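Local atomic coordinates of nematode fatty acid retinoid binding protein (Necator americanus, PDB entry 4XCP), a protein that probably binds fatty acids and retinol, and in this crystal holds palmitic acid among its helices. Residues Lys111-Thr116 with Lys122-Ala127; Lys134-Met139 with Val157-Lys162; Ala23-Leu28 with Ala164-Glu169. All coordinates share one frame; numbering follows the deposited sequence.

The three contacts tie helices of one all-helical chain together. Contacts 1 and 2 both use helix 122-138, but at separate points along it, with centres about 20 Å apart and no direct touch. Contact 3 bridges them: its centre lies about 13 Å from that of contact 1 and about 12 Å from that of contact 2. Lys122 NZ of contact 1 forms a salt bridge with Asp24 OD2 of contact 3 at 3.1 Å, and Val157 CG1 of contact 2 packs on Leu28 CD2 at 3.8 Å. Bound palmitic acid lies beside contacts 1 and 3, where Tyr114 and Tyr25 touch it; the Phe158 side chain of contact 2 remains about 12 Å from a bound palmitic acid.

Contact 1. Residues Lys111-Thr116 with Lys122-Ala127; sequences KARYYT and KDDLKA. With PLM (palmitic acid), chain B.
Tyr114 and Leu125 form the inner, closely packed half of this contact, and Arg113 and Asp124 its outer, wetter half. With its CG beside the backbone N (chi1 -77°), Tyr114 sends its ring toward helix 122-138, and its OH meets the Leu125 branch coming from the opposite direction, 3.8 Å from Leu125 CD1. The same ring lines the lipid: Tyr114 CD2 lies 3.6 Å from C4 of the palmitic acid, in an oblique approach. One turn back, Lys111 bends at chi3 and chi4 and donates a hydrogen bond to the lipid head, NZ to O1 of the palmitic acid at 2.8 Å.

Outside, the link is polar. Arg113 NH1 and Asp124 OD2 make a salt bridge of 2.8 Å, with the oxygen at the guanidinium edge near its plane. As a hydrogen bond it is weak, NH1-H...OD2 bent to 147°, and the two flat groups are turned 58° apart. A water makes a second, indirect link, accepting from Arg113 NH2 at 3.0 Å and donating to Asp124 OD2 at 2.7 Å. In the connecting loop, Asn118 OD1 accepts from Arg113 NH2 and Thr121 N donates to Asp124 OD2.

Among its neighbours, the corner is flanked by helix 162-167, whose Phe166 touches Leu125, and by helix 42-53, where Phe52 stacks on Tyr115. Phe16 meets the Tyr114 ring at a steep angle.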
loop_
_atom_site.group_PDB
_atom_site.type_symbol
_atom_site.label_atom_id
_atom_site.label_comp_id
_atom_site.label_asym_id
_atom_site.label_seq_id
_atom_site.Cartn_x
_atom_site.Cartn_y
_atom_site.Cartn_z
ATOM N N LYS A 111 -6.709 -2.197 -2.320
ATOM C CA LYS A 111 -6.981 -0.858 -2.847
ATOM C C LYS A 111 -8.022 -0.917 -3.988
ATOM O O LYS A 111 -8.977 -0.146 -3.965
ATOM C CB LYS A 111 -5.667 -0.236 -3.330
ATOM C CG LYS A 111 -5.767 1.246 -3.637
ATOM C CD LYS A 111 -4.397 1.869 -3.940
ATOM C CE LYS A 111 -3.541 2.075 -2.712
ATOM N NZ LYS A 111 -4.209 2.940 -1.713
ATOM N N ALA A 112 -7.876 -1.885 -4.939
ATOM C CA ALA A 112 -8.811 -2.088 -6.062
ATOM C C ALA A 112 -10.250 -2.273 -5.550
ATOM O O ALA A 112 -11.192 -1.776 -6.167
ATOM C CB ALA A 112 -8.393 -3.305 -6.883
ATOM N N ARG A 113 -10.405 -2.936 -4.393
ATOM C CA ARG A 113 -11.707 -3.194 -3.789
ATOM C C ARG A 113 -12.395 -1.928 -3.238
ATOM O O ARG A 113 -13.625 -1.908 -3.168
ATOM C CB ARG A 113 -11.596 -4.297 -2.739
ATOM C CG ARG A 113 -11.311 -5.650 -3.379
ATOM C CD ARG A 113 -11.530 -6.777 -2.406
ATOM N NE ARG A 113 -12.931 -6.838 -1.990
ATOM C CZ ARG A 113 -13.367 -7.556 -0.966
ATOM N NH1 ARG A 113 -12.524 -8.290 -0.253
ATOM N NH2 ARG A 113 -14.654 -7.555 -0.651
ATOM N N TYR A 114 -11.624 -0.876 -2.876
ATOM C CA TYR A 114 -12.179 0.398 -2.395
ATOM C C TYR A 114 -12.661 1.274 -3.565
ATOM O O TYR A 114 -13.458 2.193 -3.352
ATOM C CB TYR A 114 -11.165 1.182 -1.540
ATOM C CG TYR A 114 -10.997 0.650 -0.133
ATOM C CD1 TYR A 114 -11.927 0.943 0.862
ATOM C CD2 TYR A 114 -9.914 -0.159 0.203
ATOM C CE1 TYR A 114 -11.813 0.397 2.142
ATOM C CE2 TYR A 114 -9.753 -0.652 1.499
ATOM C CZ TYR A 114 -10.707 -0.377 2.462
ATOM O OH TYR A 114 -10.557 -0.897 3.723
ATOM N N TYR A 115 -12.151 1.006 -4.787
ATOM C CA TYR A 115 -12.499 1.738 -6.011
ATOM C C TYR A 115 -13.722 1.133 -6.646
ATOM O O TYR A 115 -14.626 1.862 -7.045
ATOM C CB TYR A 115 -11.362 1.669 -7.023
ATOM C CG TYR A 115 -10.191 2.586 -6.760
ATOM C CD1 TYR A 115 -10.385 3.946 -6.515
ATOM C CD2 TYR A 115 -8.885 2.123 -6.867
ATOM C CE1 TYR A 115 -9.305 4.806 -6.322
ATOM C CE2 TYR A 115 -7.797 2.978 -6.708
ATOM C CZ TYR A 115 -8.011 4.317 -6.431
ATOM O OH TYR A 115 -6.930 5.146 -6.296
ATOM N N THR A 116 -13.739 -0.202 -6.759
ATOM C CA THR A 116 -14.851 -0.950 -7.330
ATOM C C THR A 116 -15.939 -1.158 -6.244
ATOM O O THR A 116 -15.904 -0.509 -5.182
ATOM C CB THR A 116 -14.333 -2.230 -8.049
ATOM O OG1 THR A 116 -15.351 -2.724 -8.920
ATOM C CG2 THR A 116 -13.873 -3.336 -7.090
ATOM N N LYS A 122 -13.447 -6.355 7.540
ATOM C CA LYS A 122 -12.328 -6.371 8.482
ATOM C C LYS A 122 -11.605 -7.743 8.429
ATOM O O LYS A 122 -10.383 -7.769 8.502
ATOM C CB LYS A 122 -12.766 -5.998 9.911
ATOM C CG LYS A 122 -11.580 -5.608 10.797
ATOM C CD LYS A 122 -11.998 -4.958 12.098
ATOM C CE LYS A 122 -10.796 -4.645 12.952
ATOM N NZ LYS A 122 -11.168 -3.886 14.174
ATOM N N ASP A 123 -12.361 -8.856 8.228
ATOM C CA ASP A 123 -11.820 -10.218 8.084
ATOM C C ASP A 123 -10.972 -10.374 6.808
ATOM O O ASP A 123 -9.979 -11.096 6.840
ATOM C CB ASP A 123 -12.929 -11.277 8.129
ATOM C CG ASP A 123 -13.451 -11.597 9.523
ATOM O OD1 ASP A 123 -12.916 -11.028 10.512
ATOM O OD2 ASP A 123 -14.396 -12.412 9.629
ATOM N N ASP A 124 -11.344 -9.667 5.714
ATOM C CA ASP A 124 -10.590 -9.637 4.450
ATOM C C ASP A 124 -9.255 -8.923 4.679
ATOM O O ASP A 124 -8.232 -9.350 4.157
ATOM C CB ASP A 124 -11.350 -8.867 3.365
ATOM C CG ASP A 124 -12.575 -9.557 2.805
ATOM O OD1 ASP A 124 -12.629 -10.811 2.851
ATOM O OD2 ASP A 124 -13.471 -8.845 2.293
ATOM N N LEU A 125 -9.279 -7.819 5.436
ATOM C CA LEU A 125 -8.072 -7.068 5.738
ATOM C C LEU A 125 -7.154 -7.885 6.635
ATOM O O LEU A 125 -5.953 -7.945 6.368
ATOM C CB LEU A 125 -8.384 -5.699 6.346
ATOM C CG LEU A 125 -9.165 -4.714 5.453
ATOM C CD1 LEU A 125 -9.658 -3.548 6.267
ATOM C CD2 LEU A 125 -8.318 -4.202 4.297
ATOM N N LYS A 126 -7.730 -8.575 7.649
ATOM C CA LYS A 126 -6.982 -9.436 8.564
ATOM C C LYS A 126 -6.299 -10.547 7.771
ATOM O O LYS A 126 -5.132 -10.865 8.030
ATOM C CB LYS A 126 -7.919 -10.048 9.621
ATOM C CG LYS A 126 -8.417 -9.083 10.699
ATOM C CD LYS A 126 -9.200 -9.848 11.759
ATOM C CE LYS A 126 -9.610 -8.983 12.925
ATOM N NZ LYS A 126 -11.018 -8.515 12.800
ATOM N N ALA A 127 -7.025 -11.119 6.784
ATOM C CA ALA A 127 -6.510 -12.180 5.916
ATOM C C ALA A 127 -5.347 -11.662 5.062
ATOM O O ALA A 127 -4.347 -12.372 4.959
ATOM C CB ALA A 127 -7.616 -12.737 5.033
HETATM C C1 PLM B . -4.750 0.549 1.042
HETATM O O1 PLM B . -4.271 1.744 0.831
HETATM O O2 PLM B . -4.049 -0.451 1.081
HETATM C C2 PLM B . -6.237 0.519 1.247
HETATM C C3 PLM B . -6.971 1.851 1.114
HETATM C C4 PLM B . -7.297 2.236 -0.315
HETATM C C5 PLM B . -8.013 3.561 -0.455
HETATM C C6 PLM B . -8.523 3.863 -1.856
HETATM C C7 PLM B . -7.897 5.075 -2.532
HETATM C C8 PLM B . -6.500 4.824 -3.028
HETATM C C9 PLM B . -5.813 6.011 -3.607
HETATM C CA PLM B . -4.384 6.160 -3.167
HETATM C CB PLM B . -3.316 5.626 -4.095
HETATM C CC PLM B . -1.879 5.948 -3.650
HETATM C CD PLM B . -1.314 5.114 -2.483
HETATM C CE PLM B . -1.860 5.457 -1.095
HETATM C CF PLM B . -1.173 4.763 0.052
HETATM C CG PLM B . -1.673 3.369 0.370
HETATM O O HOH W 1 -15.918 -9.483 1.329
#

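Contact 2. Residues Lys134-Met139 with Val157-Lys162; sequences KLYKAM and VFESGK
Tyr136 and Phe158 lie ring against ring in an offset stack, centroids 4.7 Å apart and planes 26° from parallel, with Tyr136 CD1 and Phe158 CD2 at 3.5 Å. Phe158 also presents its CB to the same Tyr136 face, 3.8 Å from the ring centroid, a CH-pi contact offset toward the rim. The phenol end is held separately: Tyr136 OH donates to Glu159 OE2 at 2.7 Å, and OE2 receives it on its anti lone pair, with carboxylate and ring planes 65° apart. The Glu159 chain, bent at chi2 (-62°), folds back to bring the carboxylate to the ring edge.

A water links the next shell, donating to Glu159 OE2 and accepting from Lys137 NZ at 2.8 Å, so OE2 is gripped twice. Farther out, Phe147 of helix 141-150 touches both aromatic side chains, and the Phe158 side chain also touches Val132 and Leu133 of helix 122-138. Beyond Glu159, Ser160 OG accepts from Lys162 N in an ST turn, and Gly161, at positive phi, takes the N-cap position of helix 162-167.

The arrangement is an aromatic helix-helix contact with a polar rim, set just before the turn that joins helix 152-159 to helix 162-167 in an all-alpha fold.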
loop_
_atom_site.group_PDB
_atom_site.type_symbol
_atom_site.label_atom_id
_atom_site.label_comp_id
_atom_site.label_asym_id
_atom_site.label_seq_id
_atom_site.Cartn_x
_atom_site.Cartn_y
_atom_site.Cartn_z
ATOM N N LYS A 134 3.123 -13.620 7.150
ATOM C CA LYS A 134 3.602 -14.977 6.863
ATOM C C LYS A 134 4.791 -14.930 5.861
ATOM O O LYS A 134 5.808 -15.588 6.086
ATOM C CB LYS A 134 2.438 -15.824 6.299
ATOM C CG LYS A 134 2.793 -17.287 6.035
ATOM C CD LYS A 134 1.583 -18.119 5.637
ATOM C CE LYS A 134 1.990 -19.553 5.388
ATOM N NZ LYS A 134 1.028 -20.263 4.507
ATOM N N LEU A 135 4.656 -14.147 4.775
ATOM C CA LEU A 135 5.722 -13.979 3.794
ATOM C C LEU A 135 6.950 -13.290 4.428
ATOM O O LEU A 135 8.085 -13.629 4.104
ATOM C CB LEU A 135 5.221 -13.183 2.587
ATOM C CG LEU A 135 4.143 -13.867 1.752
ATOM C CD1 LEU A 135 3.539 -12.909 0.778
ATOM C CD2 LEU A 135 4.675 -15.113 1.060
ATOM N N TYR A 136 6.712 -12.336 5.338
ATOM C CA TYR A 136 7.773 -11.649 6.050
ATOM C C TYR A 136 8.519 -12.674 6.909
ATOM O O TYR A 136 9.743 -12.750 6.836
ATOM C CB TYR A 136 7.215 -10.492 6.899
ATOM C CG TYR A 136 8.268 -9.862 7.782
ATOM C CD1 TYR A 136 9.147 -8.905 7.277
ATOM C CD2 TYR A 136 8.440 -10.277 9.104
ATOM C CE1 TYR A 136 10.146 -8.352 8.071
ATOM C CE2 TYR A 136 9.428 -9.719 9.912
ATOM C CZ TYR A 136 10.278 -8.759 9.389
ATOM O OH TYR A 136 11.265 -8.221 10.168
ATOM N N LYS A 137 7.771 -13.494 7.687
ATOM C CA LYS A 137 8.356 -14.525 8.545
ATOM C C LYS A 137 9.054 -15.613 7.739
ATOM O O LYS A 137 10.040 -16.133 8.216
ATOM C CB LYS A 137 7.322 -15.106 9.531
ATOM C CG LYS A 137 6.742 -14.073 10.505
ATOM C CD LYS A 137 7.763 -13.595 11.561
ATOM C CE LYS A 137 7.159 -12.566 12.490
ATOM N NZ LYS A 137 8.113 -12.122 13.535
ATOM N N ALA A 138 8.614 -15.879 6.490
ATOM C CA ALA A 138 9.234 -16.875 5.595
ATOM C C ALA A 138 10.621 -16.455 5.060
ATOM O O ALA A 138 11.343 -17.304 4.544
ATOM C CB ALA A 138 8.303 -17.193 4.432
HETATM N N MSE A 139 10.958 -15.145 5.120
HETATM C CA MSE A 139 12.264 -14.625 4.669
HETATM C C MSE A 139 13.363 -15.050 5.644
HETATM O O MSE A 139 13.073 -15.296 6.821
HETATM C CB MSE A 139 12.270 -13.092 4.638
HETATM C CG MSE A 139 11.562 -12.490 3.421
HETATM SE SE MSE A 139 12.154 -10.667 3.112
HETATM C CE MSE A 139 11.318 -9.825 4.567
ATOM N N VAL A 157 6.264 -2.787 12.584
ATOM C CA VAL A 157 4.883 -3.296 12.602
ATOM C C VAL A 157 4.895 -4.841 12.648
ATOM O O VAL A 157 4.118 -5.451 13.391
ATOM C CB VAL A 157 4.070 -2.708 11.403
ATOM C CG1 VAL A 157 2.858 -3.563 11.046
ATOM C CG2 VAL A 157 3.652 -1.275 11.705
ATOM N N PHE A 158 5.804 -5.455 11.876
ATOM C CA PHE A 158 5.974 -6.911 11.839
ATOM C C PHE A 158 6.650 -7.440 13.094
ATOM O O PHE A 158 6.090 -8.302 13.754
ATOM C CB PHE A 158 6.728 -7.361 10.575
ATOM C CG PHE A 158 6.067 -7.005 9.261
ATOM C CD1 PHE A 158 4.724 -7.299 9.035
ATOM C CD2 PHE A 158 6.808 -6.466 8.216
ATOM C CE1 PHE A 158 4.114 -6.965 7.823
ATOM C CE2 PHE A 158 6.207 -6.149 6.997
ATOM C CZ PHE A 158 4.858 -6.374 6.818
ATOM N N GLU A 159 7.813 -6.883 13.455
ATOM C CA GLU A 159 8.628 -7.287 14.612
ATOM C C GLU A 159 7.984 -7.081 15.983
ATOM O O GLU A 159 8.188 -7.915 16.860
ATOM C CB GLU A 159 10.003 -6.589 14.581
ATOM C CG GLU A 159 10.946 -7.129 13.514
ATOM C CD GLU A 159 11.334 -8.592 13.663
ATOM O OE1 GLU A 159 11.464 -9.063 14.816
ATOM O OE2 GLU A 159 11.524 -9.265 12.625
ATOM N N SER A 160 7.237 -5.971 16.180
ATOM C CA SER A 160 6.579 -5.649 17.454
ATOM C C SER A 160 5.406 -6.556 17.813
ATOM O O SER A 160 4.952 -6.526 18.957
ATOM C CB SER A 160 6.079 -4.208 17.442
ATOM O OG SER A 160 5.046 -4.076 16.478
ATOM N N GLY A 161 4.874 -7.280 16.834
ATOM C CA GLY A 161 3.689 -8.107 17.027
ATOM C C GLY A 161 2.411 -7.358 16.681
ATOM O O GLY A 161 1.316 -7.904 16.820
ATOM N N LYS A 162 2.541 -6.103 16.211
ATOM C CA LYS A 162 1.410 -5.251 15.819
ATOM C C LYS A 162 0.602 -5.862 14.667
ATOM O O LYS A 162 -0.630 -5.900 14.744
ATOM C CB LYS A 162 1.883 -3.827 15.483
ATOM C CG LYS A 162 0.779 -2.784 15.561
ATOM C CD LYS A 162 1.311 -1.368 15.330
ATOM C CE LYS A 162 0.222 -0.322 15.372
ATOM N NZ LYS A 162 -0.285 -0.077 16.752
HETATM O O HOH W 2 10.791 -11.880 12.919
#

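Contact 3. Residues Ala23-Leu28 with Ala164-Glu169; sequences ADYRDL and AKFAGE
The C-terminal helix 162-167 of this all-helical fold meets the short first helix, 23-26, through one ring, that of Phe166, which enters between Asp24, Tyr25 and Leu28. A chi1 of 177°, with CG opposite the backbone N, carries the Phe166 ring across to the other segment.

Each partner takes a different part of the ring. Asp24 comes at the edge: its CG lies in the ring plane, OD2 is 3.5 Å from Phe166 CD1, and the carboxylate is turned nearly square to the ring, 85° between planes. The aromatic hydrogens thus face the carboxylate, which probably favours the pairing mildly. The stronger partner of Asp24 OD2 is Lys122, by a salt bridge that ties the same carboxylate to helix 122-138. Tyr25 brings its CA over one face of the Phe166 ring, and its CB reaches Phe166 CZ at 3.8 Å. The two aromatic rings lie obliquely, centroids 5.8 Å apart and planes at 54°, with Phe166 CE2 at the edge of the Tyr25 ring, 3.9 Å from Tyr25 CD1. Leu28 closes in with one methyl, CD1 to Phe166 CD2 at 3.7 Å.

Val129 of helix 122-138 touches Tyr25, Leu28 and Phe166, so the apolar cluster extends to that helix. Tyr25 also touches a bound palmitic acid, placing the cluster at the border of the lipid site. Gly168, with positive phi, ends the helix soon after Phe166. The result is a largely apolar contact between the first and last helices, beside the ligand pocket of a helical lipid-binding protein.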
loop_
_atom_site.group_PDB
_atom_site.type_symbol
_atom_site.label_atom_id
_atom_site.label_comp_id
_atom_site.label_asym_id
_atom_site.label_seq_id
_atom_site.Cartn_x
_atom_site.Cartn_y
_atom_site.Cartn_z
ATOM N N ALA A 23 -9.481 1.801 11.840
ATOM C CA ALA A 23 -8.385 2.571 12.452
ATOM C C ALA A 23 -7.150 1.685 12.755
ATOM O O ALA A 23 -6.023 2.118 12.526
ATOM C CB ALA A 23 -8.875 3.247 13.737
ATOM N N ASP A 24 -7.367 0.439 13.208
ATOM C CA ASP A 24 -6.275 -0.479 13.533
ATOM C C ASP A 24 -5.562 -1.005 12.266
ATOM O O ASP A 24 -4.410 -1.422 12.363
ATOM C CB ASP A 24 -6.714 -1.614 14.498
ATOM C CG ASP A 24 -7.929 -2.440 14.092
ATOM O OD1 ASP A 24 -8.655 -2.017 13.160
ATOM O OD2 ASP A 24 -8.186 -3.485 14.744
ATOM N N TYR A 25 -6.206 -0.926 11.083
ATOM C CA TYR A 25 -5.534 -1.280 9.826
ATOM C C TYR A 25 -4.747 -0.041 9.371
ATOM O O TYR A 25 -3.632 -0.181 8.895
ATOM C CB TYR A 25 -6.512 -1.758 8.740
ATOM C CG TYR A 25 -5.833 -2.083 7.419
ATOM C CD1 TYR A 25 -5.241 -3.325 7.199
ATOM C CD2 TYR A 25 -5.772 -1.141 6.395
ATOM C CE1 TYR A 25 -4.613 -3.623 5.989
ATOM C CE2 TYR A 25 -5.149 -1.426 5.183
ATOM C CZ TYR A 25 -4.584 -2.675 4.977
ATOM O OH TYR A 25 -3.979 -2.942 3.779
ATOM N N ARG A 26 -5.335 1.170 9.507
ATOM C CA ARG A 26 -4.664 2.440 9.186
ATOM C C ARG A 26 -3.389 2.600 10.057
ATOM O O ARG A 26 -2.374 3.076 9.561
ATOM C CB ARG A 26 -5.632 3.632 9.364
ATOM C CG ARG A 26 -6.516 3.891 8.127
ATOM C CD ARG A 26 -7.947 4.293 8.474
ATOM N NE ARG A 26 -7.907 5.372 9.414
ATOM C CZ ARG A 26 -8.786 5.630 10.369
ATOM N NH1 ARG A 26 -9.922 4.944 10.446
ATOM N NH2 ARG A 26 -8.579 6.623 11.199
ATOM N N ASP A 27 -3.419 2.121 11.314
ATOM C CA ASP A 27 -2.246 2.142 12.215
ATOM C C ASP A 27 -1.069 1.277 11.710
ATOM O O ASP A 27 0.069 1.516 12.116
ATOM C CB ASP A 27 -2.627 1.679 13.628
ATOM C CG ASP A 27 -3.459 2.682 14.407
ATOM O OD1 ASP A 27 -3.423 3.871 14.059
ATOM O OD2 ASP A 27 -4.130 2.271 15.378
ATOM N N LEU A 28 -1.345 0.298 10.815
ATOM C CA LEU A 28 -0.331 -0.596 10.235
ATOM C C LEU A 28 0.301 0.039 9.018
ATOM O O LEU A 28 1.304 -0.469 8.512
ATOM C CB LEU A 28 -0.975 -1.933 9.801
ATOM C CG LEU A 28 -1.692 -2.789 10.856
ATOM C CD1 LEU A 28 -2.241 -4.062 10.215
ATOM C CD2 LEU A 28 -0.765 -3.150 12.033
ATOM N N ALA A 164 0.529 -9.119 13.821
ATOM C CA ALA A 164 -0.041 -10.363 14.341
ATOM C C ALA A 164 -1.280 -10.098 15.188
ATOM O O ALA A 164 -2.264 -10.807 15.033
ATOM C CB ALA A 164 1.001 -11.140 15.135
ATOM N N LYS A 165 -1.250 -9.057 16.043
ATOM C CA LYS A 165 -2.381 -8.625 16.881
ATOM C C LYS A 165 -3.591 -8.297 15.994
ATOM O O LYS A 165 -4.681 -8.793 16.258
ATOM C CB LYS A 165 -2.004 -7.386 17.713
ATOM C CG LYS A 165 -1.715 -7.675 19.181
ATOM C CD LYS A 165 -1.137 -6.449 19.907
ATOM C CE LYS A 165 0.381 -6.408 19.894
ATOM N NZ LYS A 165 0.910 -5.063 20.250
ATOM N N PHE A 166 -3.392 -7.505 14.921
ATOM C CA PHE A 166 -4.472 -7.168 13.993
ATOM C C PHE A 166 -5.018 -8.396 13.264
ATOM O O PHE A 166 -6.232 -8.576 13.203
ATOM C CB PHE A 166 -4.027 -6.102 12.972
ATOM C CG PHE A 166 -5.103 -5.790 11.957
ATOM C CD1 PHE A 166 -6.174 -4.961 12.286
ATOM C CD2 PHE A 166 -5.069 -6.353 10.685
ATOM C CE1 PHE A 166 -7.188 -4.700 11.356
ATOM C CE2 PHE A 166 -6.088 -6.093 9.762
ATOM C CZ PHE A 166 -7.140 -5.275 10.108
ATOM N N ALA A 167 -4.127 -9.215 12.680
ATOM C CA ALA A 167 -4.493 -10.404 11.910
ATOM C C ALA A 167 -5.262 -11.443 12.749
ATOM O O ALA A 167 -6.001 -12.256 12.195
ATOM C CB ALA A 167 -3.244 -11.023 11.298
ATOM N N GLY A 168 -5.101 -11.375 14.067
ATOM C CA GLY A 168 -5.765 -12.255 15.018
ATOM C C GLY A 168 -4.932 -13.475 15.322
ATOM O O GLY A 168 -4.736 -13.816 16.495
ATOM N N GLU A 169 -4.418 -14.129 14.245
ATOM C CA GLU A 169 -3.579 -15.338 14.250
ATOM C C GLU A 169 -4.339 -16.552 14.783
ATOM O O GLU A 169 -5.417 -16.870 14.281
ATOM C CB GLU A 169 -2.245 -15.125 14.999
ATOM C CG GLU A 169 -1.364 -14.030 14.417
ATOM C CD GLU A 169 -0.472 -14.453 13.265
ATOM O OE1 GLU A 169 -0.872 -14.249 12.097
ATOM O OE2 GLU A 169 0.642 -14.960 13.532
#